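Local coordinates for putative PAS/PAC sensor protein (Nakamurella multipartita DSM 44233, PDB 6HMJ), which acts as a blue-light receptor that carries a flavin mononucleotide chromophore and mediates RNA binding and translational regulation, at residues Ala232-Pro235 with Gly236-Arg240. Numbering follows the deposited sequence.
Sequences ALLP and GILTR
Ile237 closes the first turn of helix 234-244 onto Leu233: its N donates to Leu233 O at 2.9 Å. Just before it, Pro235 suits this first turn, where its lack of an N-H costs no helical bond, and Gly236, which follows the proline, adds no side chain to an exposed part of the surface. With CG1 beside its own backbone N, the isoleucine sends this apolar branch, well suited to a buried position, back over the same carbonyl, and CD1 reaches Leu233 CB at 3.8 Å. Leu238 repeats the i to i+4 pattern more straightly, N to Leu234 O at 2.8 Å with 174° at the hydrogen. Here the apolar forks of two leucines, fit for the buried side, meet one turn apart, their side chains crossing at a slant as Leu238 CD1 touches Leu234 CD2 at 3.7 Å. Ile229, in the preceding loop, packs on Leu234, Ile237 and Leu238. This helix leads into strand 250-253 of the flavin-binding PAS domain, the light-oxygen-voltage sensor, and its first turns also face the second subunit, whose Thr239 packs on Leu238. Thr239 grips Pro235 O twice, through N at 2.8 Å and OG1 at 2.6 Å. The two donors come from opposite faces of the carbonyl plane, the hydroxyl 36° out of it; turned beside the backbone N (chi1 -65°), OG1 lies back toward the preceding turn, a place within a helix that suits threonine's hydroxyl. Farther on, Arg240 continues the helical i to i+4 bonding, N to Gly236 O, while its long side chain runs onward to a salt bridge with Asp244.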
# COMPACT_ATOMS: atom_id res chain seq x y z
N ALA A 232 -57.29 6.47 -9.98
CA ALA A 232 -57.68 5.11 -10.35
C ALA A 232 -56.46 4.27 -10.71
O ALA A 232 -56.37 3.10 -10.31
CB ALA A 232 -58.66 5.15 -11.52
N LEU A 233 -55.52 4.84 -11.46
CA LEU A 233 -54.31 4.13 -11.85
C LEU A 233 -53.25 4.10 -10.76
O LEU A 233 -52.19 3.51 -10.96
CB LEU A 233 -53.72 4.78 -13.11
CG LEU A 233 -54.61 4.77 -14.35
CD1 LEU A 233 -53.90 5.45 -15.52
CD2 LEU A 233 -55.01 3.36 -14.73
N LEU A 234 -53.52 4.71 -9.60
CA LEU A 234 -52.49 4.80 -8.56
C LEU A 234 -52.09 3.43 -8.03
O LEU A 234 -50.88 3.15 -7.96
CB LEU A 234 -52.98 5.72 -7.44
CG LEU A 234 -52.04 5.96 -6.26
CD1 LEU A 234 -52.35 7.31 -5.62
CD2 LEU A 234 -52.15 4.84 -5.22
N PRO A 235 -53.02 2.55 -7.64
CA PRO A 235 -52.58 1.24 -7.11
C PRO A 235 -51.67 0.49 -8.07
O PRO A 235 -50.62 -0.02 -7.65
CB PRO A 235 -53.90 0.51 -6.87
CG PRO A 235 -54.92 1.58 -6.73
CD PRO A 235 -54.49 2.67 -7.65
N GLY A 236 -52.05 0.40 -9.34
CA GLY A 236 -51.21 -0.30 -10.31
C GLY A 236 -49.88 0.38 -10.52
O GLY A 236 -48.84 -0.28 -10.61
N ILE A 237 -49.88 1.71 -10.62
CA ILE A 237 -48.64 2.44 -10.86
C ILE A 237 -47.68 2.27 -9.69
O ILE A 237 -46.51 1.91 -9.86
CB ILE A 237 -48.94 3.93 -11.13
CG1 ILE A 237 -49.57 4.10 -12.51
CG2 ILE A 237 -47.67 4.76 -11.00
CD1 ILE A 237 -50.02 5.52 -12.82
N LEU A 238 -48.17 2.51 -8.47
CA LEU A 238 -47.28 2.46 -7.31
C LEU A 238 -46.96 1.04 -6.88
O LEU A 238 -45.89 0.80 -6.33
CB LEU A 238 -47.89 3.25 -6.15
CG LEU A 238 -48.02 4.76 -6.39
CD1 LEU A 238 -48.55 5.46 -5.14
CD2 LEU A 238 -46.71 5.39 -6.83
N THR A 239 -47.87 0.08 -7.11
CA THR A 239 -47.50 -1.32 -6.90
C THR A 239 -46.32 -1.69 -7.78
O THR A 239 -45.36 -2.33 -7.32
CB THR A 239 -48.70 -2.23 -7.20
OG1 THR A 239 -49.74 -1.99 -6.25
CG2 THR A 239 -48.29 -3.70 -7.12
N ARG A 240 -46.35 -1.27 -9.05
CA ARG A 240 -45.21 -1.46 -9.92
C ARG A 240 -43.98 -0.73 -9.39
O ARG A 240 -42.86 -1.25 -9.47
CB ARG A 240 -45.55 -0.97 -11.33
CG ARG A 240 -44.46 -1.23 -12.35
CD ARG A 240 -44.17 -2.71 -12.53
NE ARG A 240 -43.44 -2.94 -13.77
CZ ARG A 240 -43.07 -4.14 -14.20
NH1 ARG A 240 -43.37 -5.23 -13.50
NH2 ARG A 240 -42.40 -4.25 -15.34